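Local coordinates for arginase (Glaciozyma antarctica, PDB 5YNL), which probably hydrolyses L-arginine to L-ornithine and urea, as a cold-adapted member of the arginase family from an Antarctic yeast, at residues A[146-151]-A[324-329]; A[58-63]-A[97-102]; A[181-186]-A[241-246]; A[228-233]-A[247-252]; A[79-84]-A[344-349]. All blocks are in the same frame, centred on the assembly; numbering follows the deposited sequence. Where two conformers were deposited one is given.

Contact 1: residues A[146-151]-A[324-329]; sequences QLTVTL and LVSLDI
T148 and T150 pair with S326 and D328 across two parallel strands, 147-151 and 324-329, whose axes run 4.6 Å apart and diverge by 11°. T148 spans S326, giving its N-H to V325 O and taking that of L327; T150 spans D328 in the same way, and T150 N to L327 O and I329 N to T150 O are both 2.7 Å. L147, its CG anti to the backbone N (chi1 -158°), lies against the V325 carbonyl, CG 3.4 Å from V325 O, and stands roughly perpendicular to L324, L147 CD1 to L324 CD2 4.0 Å. Farther along this apolar face V149 CG1 meets L327 CD2, and L151 lies alongside I329, L151 CD2 at 3.9 Å from I329 CB. These are two central strands of the parallel sheet of the arginase fold, joined here although 172 residues separate them in the chain. The opposite face is polar. T150 and D328 point the same way, but T150 OG1 and D328 OD1 are 3.7 Å apart, and both bond T161 OG1 of helix 158-168. A water there sits among T148 O, T150 OG1 and D328 OD1, with more acceptors around it than it has protons to give. A second water donates to Q146 O and to V325 O, 2.9 Å from each, and accepts from T148 OG1, so it ties the start of both strands together. Nearby, S326 OG hydrogen-bonds T165 OG1 of the same helix.

Contact 2: residues A[58-63]-A[97-102]; sequences AGIVGC and VDFAGA
I60 O lies in the plane of the F99 ring at its edge, 3.6 Å from F99 CD1, while G101 N stands over one face of the ring, 3.4 Å above it and displaced toward the rim. The methyl I60 CG2 comes in obliquely, 3.5 Å from F99 CD1, so the isoleucine meets the ring at CD1 with its short branch. The ring reaches that position because its CG is anti to the backbone N (chi1 -178°), which carries it out from strand 97-99 beside strand 58-63. The longer branch of I60 goes the other way along the pair and ends on V97, I60 CD1 to V97 CG1 3.9 Å. Beneath these side chains the two strands run parallel, 23° apart in direction. A nearly straight bond joins D98 N to A58 O at 3.0 Å, and I60 N answers it with 3.1 Å to D98 O, its N-H tilted out of the carbonyl plane. Strand 96-99 is the outermost strand on this side of the parallel sheet and 57-63 the next one in; the chain passes from 57-63 to 96-99 through helices 77-83 and 86-92, a strand-helix-strand crossover. A58, I60 and V97 all face helix 86-92, touching I90 or L87. On the other face the carboxylate of D98 extends beside helix 124-142, touching H141, and D98 OD2 accepts a hydrogen bond from Q146 NE2.

Contact 3: residues A[181-186]-A[241-246]; sequences ADINTP and RKILKD
I183 pushes its side chain against the ridge made by I243 and L244, two successive residues of helix 241-246. Its CG2 branch lies in the angle between them, 3.8 Å from I243 CG2 and 3.9 Å from L244 CD2, while I183 CD1 reaches farther along the leucine to 3.7 Å from L244 CD2. With CG1 of I183 anti to the backbone N (chi1 -151°), CG2 falls between that N and the carbonyl carbon, and in this rotamer CG2 and CD1 both touch the helix. I243 and I183 run antiparallel alongside each other, and the end of I243 therefore overshoots to the backbone of the loop: I243 CD1 rests 3.7 Å from I183 O and also comes near N184 OD1 and T185 N. N184 OD1 is buried here with no polar partner in the model. At the other end the methyl of A181 faces the fork of L244, A181 CB 4.1 Å from both L244 CD1 and CD2. No hydrogen bond crosses the contact; it is held by branched aliphatic groups. Y230 of strand 228-233 lies beside this row, touched by both I183 and L244, and V199 and L203 close round I183. The loop after strand 173-177 begins with A181 and D182, the last two residues of the Asp-Ala-His-Ala-Asp motif of the arginase family, which in relatives carries ligands of the manganese cluster; helix 241-246 thus packs behind a loop that probably borders the active site.

Contact 4: residues A[228-233]-A[247-252]; sequences IVYIGL and NNIKCF
With CG1 of I249 beside the backbone N (chi1 -70°), its CG2 is left anti to that N and comes to the edge of the Y230 ring, 3.7 Å from Y230 CE2; Y230 meets it with its own CG anti to the carbonyl carbon (chi1 -74°). I228 CG1 lies over one face of the same ring, offset toward the rim, and I228 CG2 also touches I249. C251 SG stands obliquely to the ring, 4.8 Å from its centroid, a sulfur-aromatic contact, and L233 CD1 packs on C251 CB at 3.8 Å. The Y230 ring also packs edge-to-face with W176, and Y230 OH makes a weak hydrogen bond to A181 O. On the other face V229 CG2 reaches the edge of the F252 ring, 3.8 Å from F252 CD2. Cut back to an alanine, I249 would lose the methyls that meet Y230 and I228, which would probably leave a gap at the edge of the tyrosine ring. Y230 N bonds K250 O at 3.3 Å, F252 N bonds Y230 O at 2.6 Å, and G232 N bonds F252 O at 2.9 Å. Where the strands begin, a water donates to I228 O and accepts from K250 N, spanning the pair before direct bonding starts. Just before I249, N248 has positive phi and closes helix 241-246 in a Schellman motif, I249 N bonding L244 O. Strand 228-233, that helix and edge strand 250-253 together form a beta-alpha-beta unit, completing one side of the parallel sheet.

Contact 5: residues A[79-84]-A[344-349]; sequences LQLIES and QTVDVG
S84 OG gives a hydrogen bond to L81 O, three residues back in the same segment, at 2.6 Å and, from the other side of the contact, is met by the methyl V346 CG1 at 3.4 Å. It also has a weak bond with R350 NH1. V346 presents both branches to segment 79-84: CG1 lies beside S84, and V346 CG2 lies 3.7 Å from Q80 CB, where the two side chains are roughly perpendicular. L81 and V346 reach past one another from their own helices, L81 CD1 3.3 Å from V346 O and 3.8 Å from V346 CG1. The other methyl, L81 CD2, covers G349 C at 3.9 Å. A side chain at G349 would run into that methyl, so its absence lets L81 CD2 approach the helix backbone. A serine in place of L81 would probably open a gap over G349 and take away the methyl that packs on V346 CG1. The two short helical segments cross at -69° with axes 9.3 Å apart. Helix 77-83 follows strand 57-63 and helix 345-356 follows strand 324-330; G349 packs on I329 of that strand, I332 lies against L81, and I82 turns to F99 of strand 96-99.

Overall arrangement
Contacts 1, 2 and 4 join neighbouring strands of one parallel sheet: contact 2 at one edge, contact 4 at the other, their centres about 29 Å apart, and contact 1 between, its centre about 10 Å from that of contact 2. Contacts 1 and 2 meet directly, since G59 bonds L147 and V149. Contact 5 adds two helices on that side, touching contact 1 through I82 on L151 and contact 2 through I82 on F99. Contact 3 sits nearest to contact 4, centres about 11 Å apart, where Y230 OH meets A181 O. Its loop carries part of the family motif that, in relatives, supplies manganese ligands; the centre of contact 3 is about 32 Å from those of contacts 2 and 5.

Contact 1: residues A[146-151]-A[324-329]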
# COMPACT_ATOMS: atom_id res chain seq x y z
N GLN A 146 -1.49 -11.48 -11.55
CA GLN A 146 -1.61 -11.78 -10.13
C GLN A 146 -2.03 -10.53 -9.36
O GLN A 146 -1.88 -9.41 -9.84
CB GLN A 146 -0.30 -12.32 -9.59
CG GLN A 146 0.13 -13.61 -10.25
CD GLN A 146 1.26 -14.27 -9.50
OE1 GLN A 146 1.87 -13.66 -8.64
NE2 GLN A 146 1.53 -15.52 -9.82
N LEU A 147 -2.60 -10.74 -8.18
CA LEU A 147 -2.77 -9.63 -7.24
C LEU A 147 -1.56 -9.75 -6.31
O LEU A 147 -1.43 -10.76 -5.63
CB LEU A 147 -4.07 -9.80 -6.45
CG LEU A 147 -4.74 -8.58 -5.80
CD1 LEU A 147 -6.14 -8.96 -5.36
CD2 LEU A 147 -3.91 -8.09 -4.61
N THR A 148 -0.66 -8.77 -6.32
CA THR A 148 0.58 -8.87 -5.53
C THR A 148 0.36 -8.36 -4.10
O THR A 148 0.12 -7.16 -3.88
CB THR A 148 1.71 -8.08 -6.17
OG1 THR A 148 1.74 -8.35 -7.58
CG2 THR A 148 3.04 -8.43 -5.52
N VAL A 149 0.45 -9.28 -3.15
CA VAL A 149 0.35 -8.92 -1.74
C VAL A 149 1.76 -8.69 -1.21
O VAL A 149 2.53 -9.64 -1.05
CB VAL A 149 -0.35 -10.04 -0.91
CG1 VAL A 149 -0.47 -9.64 0.56
CG2 VAL A 149 -1.74 -10.35 -1.49
N THR A 150 2.13 -7.43 -0.97
CA THR A 150 3.44 -7.17 -0.38
C THR A 150 3.34 -7.06 1.13
O THR A 150 2.61 -6.19 1.68
CB THR A 150 4.16 -5.93 -0.93
OG1 THR A 150 4.08 -5.93 -2.36
CG2 THR A 150 5.62 -5.96 -0.52
N LEU A 151 4.04 -7.98 1.80
CA LEU A 151 4.07 -8.04 3.24
C LEU A 151 5.33 -7.33 3.66
O LEU A 151 6.45 -7.81 3.43
CB LEU A 151 4.09 -9.49 3.73
CG LEU A 151 2.82 -10.25 3.36
CD1 LEU A 151 2.81 -11.65 3.99
CD2 LEU A 151 1.57 -9.43 3.76
N LEU A 324 -8.97 -3.84 -7.33
CA LEU A 324 -7.69 -4.02 -6.65
C LEU A 324 -6.72 -4.96 -7.40
O LEU A 324 -7.06 -6.10 -7.71
CB LEU A 324 -7.93 -4.53 -5.23
CG LEU A 324 -6.70 -4.76 -4.36
CD1 LEU A 324 -6.20 -3.43 -3.79
CD2 LEU A 324 -7.05 -5.76 -3.23
N VAL A 325 -5.51 -4.49 -7.68
CA VAL A 325 -4.49 -5.36 -8.26
C VAL A 325 -3.29 -5.53 -7.33
O VAL A 325 -2.59 -6.53 -7.41
CB VAL A 325 -4.01 -4.86 -9.63
CG1 VAL A 325 -5.14 -4.93 -10.66
CG2 VAL A 325 -3.47 -3.43 -9.51
N SER A 326 -3.06 -4.57 -6.45
CA SER A 326 -1.94 -4.64 -5.52
C SER A 326 -2.29 -4.18 -4.12
O SER A 326 -2.98 -3.16 -3.94
CB SER A 326 -0.75 -3.83 -6.01
OG SER A 326 0.03 -4.60 -6.89
N LEU A 327 -1.79 -4.93 -3.15
CA LEU A 327 -2.03 -4.70 -1.74
C LEU A 327 -0.70 -4.75 -0.99
O LEU A 327 0.01 -5.78 -1.05
CB LEU A 327 -2.93 -5.81 -1.19
CG LEU A 327 -3.11 -5.93 0.32
CD1 LEU A 327 -3.83 -4.68 0.86
CD2 LEU A 327 -3.88 -7.18 0.63
N ASP A 328 -0.36 -3.67 -0.29
CA ASP A 328 0.74 -3.71 0.65
C ASP A 328 0.18 -3.77 2.07
O ASP A 328 -0.76 -3.04 2.41
CB ASP A 328 1.59 -2.44 0.59
CG ASP A 328 1.99 -2.05 -0.81
OD1 ASP A 328 2.02 -2.90 -1.73
OD2 ASP A 328 2.30 -0.85 -0.97
N ILE A 329 0.77 -4.62 2.91
CA ILE A 329 0.45 -4.62 4.32
C ILE A 329 1.78 -4.33 5.02
O ILE A 329 2.63 -5.24 5.14
CB ILE A 329 -0.07 -5.99 4.79
CG1 ILE A 329 -1.25 -6.46 3.95
CG2 ILE A 329 -0.38 -5.97 6.30
CD1 ILE A 329 -2.60 -5.84 4.31
O HOH W 1 -0.43 -6.92 -9.32
O HOH W 2 2.11 -4.93 -3.53

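Contact 2: residues A[58-63]-A[97-102]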
# COMPACT_ATOMS: atom_id res chain seq x y z
N ALA A 58 -2.75 -15.07 -6.22
CA ALA A 58 -2.23 -14.10 -5.25
C ALA A 58 -0.71 -14.18 -5.25
O ALA A 58 -0.15 -15.23 -4.95
CB ALA A 58 -2.78 -14.39 -3.83
N GLY A 59 -0.05 -13.09 -5.62
CA GLY A 59 1.40 -13.04 -5.55
C GLY A 59 1.80 -12.59 -4.16
O GLY A 59 1.22 -11.65 -3.60
N ILE A 60 2.79 -13.26 -3.58
CA ILE A 60 3.20 -12.90 -2.24
C ILE A 60 4.67 -12.51 -2.22
O ILE A 60 5.54 -13.33 -2.56
CB ILE A 60 2.91 -14.04 -1.24
CG1 ILE A 60 1.40 -14.17 -1.03
CG2 ILE A 60 3.60 -13.78 0.10
CD1 ILE A 60 1.01 -15.24 -0.07
N VAL A 61 4.95 -11.26 -1.84
CA VAL A 61 6.34 -10.85 -1.66
C VAL A 61 6.56 -10.24 -0.28
O VAL A 61 5.94 -9.23 0.09
CB VAL A 61 6.92 -9.96 -2.85
CG1 VAL A 61 6.05 -10.06 -4.12
CG2 VAL A 61 7.13 -8.52 -2.45
N GLY A 62 7.40 -10.90 0.52
CA GLY A 62 7.72 -10.40 1.84
C GLY A 62 9.06 -9.70 1.82
O GLY A 62 10.00 -10.17 1.16
N CYS A 63 9.15 -8.57 2.52
CA CYS A 63 10.42 -7.89 2.71
C CYS A 63 10.55 -7.34 4.13
O CYS A 63 9.93 -6.33 4.48
CB CYS A 63 10.59 -6.76 1.69
SG CYS A 63 11.89 -5.58 2.15
N VAL A 97 -1.80 -19.58 -4.72
CA VAL A 97 -0.72 -18.82 -4.11
C VAL A 97 0.62 -19.01 -4.82
O VAL A 97 1.09 -20.14 -5.02
CB VAL A 97 -0.60 -19.16 -2.61
CG1 VAL A 97 0.68 -18.59 -2.02
CG2 VAL A 97 -1.81 -18.62 -1.87
N ASP A 98 1.21 -17.88 -5.21
CA ASP A 98 2.54 -17.87 -5.78
C ASP A 98 3.48 -17.23 -4.77
O ASP A 98 3.63 -16.01 -4.74
CB ASP A 98 2.52 -17.07 -7.08
CG ASP A 98 3.79 -17.21 -7.88
OD1 ASP A 98 4.51 -18.22 -7.68
OD2 ASP A 98 4.06 -16.33 -8.73
N PHE A 99 4.10 -18.07 -3.94
CA PHE A 99 5.08 -17.65 -2.94
C PHE A 99 6.40 -18.40 -3.13
O PHE A 99 6.40 -19.62 -3.27
CB PHE A 99 4.55 -17.98 -1.55
CG PHE A 99 5.45 -17.53 -0.44
CD1 PHE A 99 5.97 -16.24 -0.41
CD2 PHE A 99 5.77 -18.40 0.60
CE1 PHE A 99 6.82 -15.83 0.64
CE2 PHE A 99 6.59 -18.00 1.64
CZ PHE A 99 7.13 -16.72 1.66
N ALA A 100 7.52 -17.67 -3.08
CA ALA A 100 8.83 -18.28 -3.31
C ALA A 100 9.38 -19.04 -2.11
O ALA A 100 10.56 -19.40 -2.11
CB ALA A 100 9.83 -17.22 -3.75
N GLY A 101 8.55 -19.27 -1.10
CA GLY A 101 9.00 -19.97 0.10
C GLY A 101 9.55 -19.01 1.14
O GLY A 101 9.89 -17.87 0.82
N ALA A 102 9.65 -19.46 2.38
CA ALA A 102 9.99 -18.56 3.48
C ALA A 102 11.43 -18.03 3.43
O ALA A 102 11.92 -17.47 4.42
CB ALA A 102 9.69 -19.20 4.82

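Contact 3: residues A[181-186]-A[241-246]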
# COMPACT_ATOMS: atom_id res chain seq x y z
N ALA A 181 2.38 11.02 5.93
CA ALA A 181 2.33 11.30 4.49
C ALA A 181 3.55 10.77 3.74
O ALA A 181 3.47 10.54 2.53
CB ALA A 181 2.13 12.80 4.22
N ASP A 182 4.67 10.57 4.45
CA ASP A 182 5.91 10.08 3.84
C ASP A 182 6.26 10.78 2.50
O ASP A 182 6.69 10.14 1.53
CB ASP A 182 5.84 8.55 3.63
CG ASP A 182 5.78 7.77 4.94
OD1 ASP A 182 6.16 8.32 6.00
OD2 ASP A 182 5.36 6.60 4.92
N ILE A 183 6.07 12.09 2.44
CA ILE A 183 6.22 12.79 1.16
C ILE A 183 7.42 13.73 1.10
O ILE A 183 7.59 14.46 0.12
CB ILE A 183 4.91 13.52 0.75
CG1 ILE A 183 4.78 13.62 -0.77
CG2 ILE A 183 4.81 14.89 1.40
CD1 ILE A 183 3.39 13.96 -1.22
N ASN A 184 8.27 13.70 2.12
CA ASN A 184 9.45 14.56 2.14
C ASN A 184 10.41 14.36 0.98
O ASN A 184 10.74 13.23 0.63
CB ASN A 184 10.22 14.42 3.45
CG ASN A 184 10.04 15.61 4.35
OD1 ASN A 184 9.45 16.62 3.96
ND2 ASN A 184 10.57 15.53 5.56
N THR A 185 10.87 15.47 0.40
CA THR A 185 12.01 15.43 -0.50
C THR A 185 13.26 15.28 0.37
O THR A 185 13.22 15.60 1.57
CB THR A 185 12.11 16.73 -1.33
OG1 THR A 185 13.34 16.76 -2.06
CG2 THR A 185 12.04 17.95 -0.43
N PRO A 186 14.36 14.78 -0.20
CA PRO A 186 15.63 14.80 0.55
C PRO A 186 16.09 16.23 0.86
O PRO A 186 17.10 16.42 1.55
CB PRO A 186 16.61 14.14 -0.42
CG PRO A 186 15.76 13.22 -1.23
CD PRO A 186 14.44 13.93 -1.40
N ARG A 241 3.25 19.44 5.15
CA ARG A 241 1.90 19.96 4.99
C ARG A 241 1.87 21.00 3.87
O ARG A 241 0.80 21.33 3.35
CB ARG A 241 1.43 20.55 6.31
CG ARG A 241 2.10 19.90 7.53
CD ARG A 241 1.70 20.54 8.86
NE ARG A 241 1.99 21.98 8.88
CZ ARG A 241 1.05 22.92 8.94
NH1 ARG A 241 1.41 24.20 8.94
NH2 ARG A 241 -0.23 22.59 9.00
N LYS A 242 3.04 21.52 3.51
CA LYS A 242 3.16 22.44 2.38
C LYS A 242 3.25 21.69 1.05
O LYS A 242 2.61 22.07 0.07
CB LYS A 242 4.37 23.37 2.53
N ILE A 243 4.06 20.64 1.01
CA ILE A 243 4.24 19.83 -0.19
C ILE A 243 2.89 19.26 -0.65
O ILE A 243 2.57 19.26 -1.85
CB ILE A 243 5.25 18.67 0.05
CG1 ILE A 243 6.67 19.21 0.29
CG2 ILE A 243 5.26 17.71 -1.12
CD1 ILE A 243 7.72 18.12 0.57
N LEU A 244 2.09 18.80 0.32
CA LEU A 244 0.79 18.19 0.05
C LEU A 244 -0.16 19.19 -0.61
O LEU A 244 -0.90 18.84 -1.53
CB LEU A 244 0.17 17.64 1.34
CG LEU A 244 0.80 16.47 2.09
CD1 LEU A 244 -0.05 16.10 3.28
CD2 LEU A 244 0.96 15.25 1.21
N LYS A 245 -0.14 20.43 -0.14
CA LYS A 245 -1.05 21.45 -0.66
C LYS A 245 -0.56 22.04 -1.99
O LYS A 245 -1.37 22.42 -2.84
CB LYS A 245 -1.25 22.57 0.37
N ASP A 246 0.76 22.14 -2.15
CA ASP A 246 1.35 22.64 -3.39
C ASP A 246 1.01 21.73 -4.57
O ASP A 246 0.79 22.19 -5.68
CB ASP A 246 2.87 22.78 -3.26
CG ASP A 246 3.30 23.95 -2.38
OD1 ASP A 246 2.44 24.78 -2.00
OD2 ASP A 246 4.51 24.05 -2.10

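Contact 4: residues A[228-233]-A[247-252]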
# COMPACT_ATOMS: atom_id res chain seq x y z
N ILE A 228 -3.06 9.86 -6.22
CA ILE A 228 -2.87 9.41 -4.84
C ILE A 228 -3.87 10.04 -3.87
O ILE A 228 -4.21 11.22 -4.02
CB ILE A 228 -1.40 9.61 -4.35
CG1 ILE A 228 -1.25 9.24 -2.85
CG2 ILE A 228 -0.89 11.01 -4.66
CD1 ILE A 228 0.18 9.29 -2.30
N VAL A 229 -4.35 9.23 -2.92
CA VAL A 229 -5.18 9.74 -1.83
C VAL A 229 -4.74 9.13 -0.50
O VAL A 229 -4.36 7.94 -0.43
CB VAL A 229 -6.71 9.57 -2.12
CG1 VAL A 229 -7.11 8.10 -2.16
CG2 VAL A 229 -7.56 10.32 -1.10
N TYR A 230 -4.76 9.95 0.55
CA TYR A 230 -4.30 9.57 1.87
C TYR A 230 -5.50 9.43 2.83
O TYR A 230 -6.38 10.31 2.88
CB TYR A 230 -3.36 10.63 2.43
CG TYR A 230 -1.97 10.68 1.83
CD1 TYR A 230 -0.98 9.81 2.25
CD2 TYR A 230 -1.64 11.63 0.88
CE1 TYR A 230 0.29 9.86 1.72
CE2 TYR A 230 -0.35 11.69 0.34
CZ TYR A 230 0.60 10.80 0.77
OH TYR A 230 1.87 10.83 0.24
N ILE A 231 -5.52 8.33 3.58
CA ILE A 231 -6.54 8.09 4.58
C ILE A 231 -5.84 7.71 5.86
O ILE A 231 -5.02 6.77 5.85
CB ILE A 231 -7.44 6.92 4.18
CG1 ILE A 231 -8.19 7.28 2.89
CG2 ILE A 231 -8.41 6.58 5.31
CD1 ILE A 231 -8.86 6.11 2.19
N GLY A 232 -6.18 8.39 6.96
CA GLY A 232 -5.68 8.04 8.29
C GLY A 232 -4.61 8.98 8.83
O GLY A 232 -4.11 8.78 9.94
N LEU A 233 -4.27 10.01 8.06
CA LEU A 233 -3.21 10.94 8.44
C LEU A 233 -3.44 11.61 9.81
O LEU A 233 -4.59 11.94 10.18
CB LEU A 233 -3.01 12.01 7.37
CG LEU A 233 -2.45 11.60 6.00
CD1 LEU A 233 -2.28 12.85 5.12
CD2 LEU A 233 -1.11 10.87 6.13
N ASN A 247 0.96 20.42 -4.31
CA ASN A 247 0.70 19.46 -5.38
C ASN A 247 -0.75 19.00 -5.42
O ASN A 247 -1.10 18.08 -6.16
CB ASN A 247 1.65 18.26 -5.27
CG ASN A 247 3.10 18.65 -5.44
OD1 ASN A 247 3.64 18.60 -6.55
ND2 ASN A 247 3.75 19.05 -4.35
N ASN A 248 -1.57 19.66 -4.62
CA ASN A 248 -3.01 19.42 -4.59
C ASN A 248 -3.42 17.96 -4.41
O ASN A 248 -4.28 17.43 -5.13
CB ASN A 248 -3.68 20.03 -5.82
CG ASN A 248 -5.15 20.30 -5.60
OD1 ASN A 248 -5.67 20.22 -4.46
ND2 ASN A 248 -5.85 20.65 -6.67
N ILE A 249 -2.80 17.31 -3.44
CA ILE A 249 -3.06 15.90 -3.17
C ILE A 249 -4.19 15.79 -2.15
O ILE A 249 -4.16 16.45 -1.11
CB ILE A 249 -1.76 15.21 -2.70
CG1 ILE A 249 -0.78 15.11 -3.89
CG2 ILE A 249 -2.04 13.85 -2.10
CD1 ILE A 249 0.59 14.58 -3.56
N LYS A 250 -5.20 14.96 -2.46
CA LYS A 250 -6.35 14.79 -1.58
C LYS A 250 -5.88 14.08 -0.33
O LYS A 250 -5.24 13.04 -0.42
CB LYS A 250 -7.44 13.96 -2.25
CG LYS A 250 -8.85 14.18 -1.67
CD LYS A 250 -9.47 15.42 -2.32
CE LYS A 250 -10.67 15.96 -1.54
NZ LYS A 250 -10.92 17.34 -2.08
N CYS A 251 -6.19 14.64 0.84
CA CYS A 251 -5.84 13.99 2.11
C CYS A 251 -7.06 13.87 3.00
O CYS A 251 -7.77 14.86 3.23
CB CYS A 251 -4.72 14.74 2.84
SG CYS A 251 -3.16 14.86 1.91
N PHE A 252 -7.31 12.66 3.48
CA PHE A 252 -8.35 12.43 4.48
C PHE A 252 -7.70 12.05 5.78
O PHE A 252 -7.26 10.92 5.96
CB PHE A 252 -9.33 11.37 4.03
CG PHE A 252 -10.19 11.83 2.89
CD1 PHE A 252 -11.18 12.79 3.11
CD2 PHE A 252 -9.98 11.36 1.61
CE1 PHE A 252 -11.96 13.25 2.06
CE2 PHE A 252 -10.77 11.80 0.55
CZ PHE A 252 -11.75 12.75 0.79
O HOH W 3 -5.02 13.32 -5.30

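Contact 5: residues A[79-84]-A[344-349]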
# COMPACT_ATOMS: atom_id res chain seq x y z
N LEU A 79 7.25 -12.59 8.23
CA LEU A 79 7.47 -14.02 8.42
C LEU A 79 6.41 -14.61 9.34
O LEU A 79 5.86 -15.66 9.03
CB LEU A 79 8.89 -14.34 8.92
CG LEU A 79 9.30 -15.82 9.10
CD1 LEU A 79 9.11 -16.63 7.82
CD2 LEU A 79 10.74 -15.99 9.61
N GLN A 80 6.09 -13.93 10.44
CA GLN A 80 5.09 -14.43 11.38
C GLN A 80 3.73 -14.61 10.71
O GLN A 80 3.09 -15.65 10.87
CB GLN A 80 4.93 -13.50 12.59
CG GLN A 80 6.17 -13.37 13.43
CD GLN A 80 5.86 -13.28 14.91
OE1 GLN A 80 4.70 -13.32 15.33
NE2 GLN A 80 6.91 -13.18 15.71
N LEU A 81 3.30 -13.59 9.99
CA LEU A 81 2.05 -13.63 9.23
C LEU A 81 2.01 -14.86 8.32
O LEU A 81 0.99 -15.54 8.22
CB LEU A 81 1.90 -12.35 8.40
CG LEU A 81 0.51 -11.93 7.94
CD1 LEU A 81 -0.57 -12.66 8.71
CD2 LEU A 81 0.36 -10.43 8.13
N ILE A 82 3.14 -15.12 7.67
CA ILE A 82 3.28 -16.25 6.76
C ILE A 82 3.22 -17.57 7.52
O ILE A 82 2.59 -18.54 7.06
CB ILE A 82 4.58 -16.14 5.96
CG1 ILE A 82 4.37 -15.21 4.74
CG2 ILE A 82 5.05 -17.49 5.49
CD1 ILE A 82 5.65 -14.65 4.12
N GLU A 83 3.85 -17.60 8.69
CA GLU A 83 3.81 -18.74 9.59
C GLU A 83 2.40 -18.97 10.15
O GLU A 83 2.05 -20.09 10.50
CB GLU A 83 4.75 -18.50 10.78
CG GLU A 83 6.24 -18.47 10.49
CD GLU A 83 7.04 -18.18 11.76
OE1 GLU A 83 6.70 -18.71 12.84
OE2 GLU A 83 8.00 -17.39 11.68
N SER A 84 1.61 -17.90 10.23
CA SER A 84 0.33 -17.91 10.97
C SER A 84 -0.85 -18.49 10.19
O SER A 84 -1.94 -18.61 10.73
CB SER A 84 -0.04 -16.50 11.48
OG SER A 84 -0.44 -15.64 10.42
N GLN A 344 -0.94 -9.08 18.52
CA GLN A 344 -1.97 -9.60 17.62
C GLN A 344 -2.11 -8.66 16.44
O GLN A 344 -3.22 -8.39 15.96
CB GLN A 344 -3.31 -9.77 18.35
N THR A 345 -0.98 -8.16 15.97
CA THR A 345 -0.90 -7.36 14.75
C THR A 345 -0.58 -8.29 13.56
O THR A 345 -0.55 -7.86 12.41
CB THR A 345 0.12 -6.22 14.95
OG1 THR A 345 0.50 -5.65 13.69
CG2 THR A 345 1.32 -6.75 15.70
N VAL A 346 -0.34 -9.56 13.85
CA VAL A 346 -0.27 -10.59 12.83
C VAL A 346 -1.69 -11.02 12.45
O VAL A 346 -2.03 -11.07 11.27
CB VAL A 346 0.53 -11.81 13.33
CG1 VAL A 346 0.35 -13.00 12.40
CG2 VAL A 346 2.00 -11.46 13.45
N ASP A 347 -2.51 -11.31 13.44
CA ASP A 347 -3.90 -11.65 13.20
C ASP A 347 -4.66 -10.50 12.53
O ASP A 347 -5.56 -10.72 11.72
CB ASP A 347 -4.60 -12.04 14.51
CG ASP A 347 -4.07 -13.33 15.10
OD1 ASP A 347 -3.73 -14.26 14.32
OD2 ASP A 347 -4.01 -13.43 16.36
N VAL A 348 -4.29 -9.27 12.86
CA VAL A 348 -4.92 -8.12 12.23
C VAL A 348 -4.53 -8.08 10.76
O VAL A 348 -5.39 -7.94 9.89
CB VAL A 348 -4.52 -6.80 12.91
CG1 VAL A 348 -4.81 -5.63 12.02
CG2 VAL A 348 -5.25 -6.64 14.22
N GLY A 349 -3.23 -8.21 10.49
CA GLY A 349 -2.72 -8.16 9.12
C GLY A 349 -3.39 -9.25 8.31
O GLY A 349 -3.85 -9.03 7.19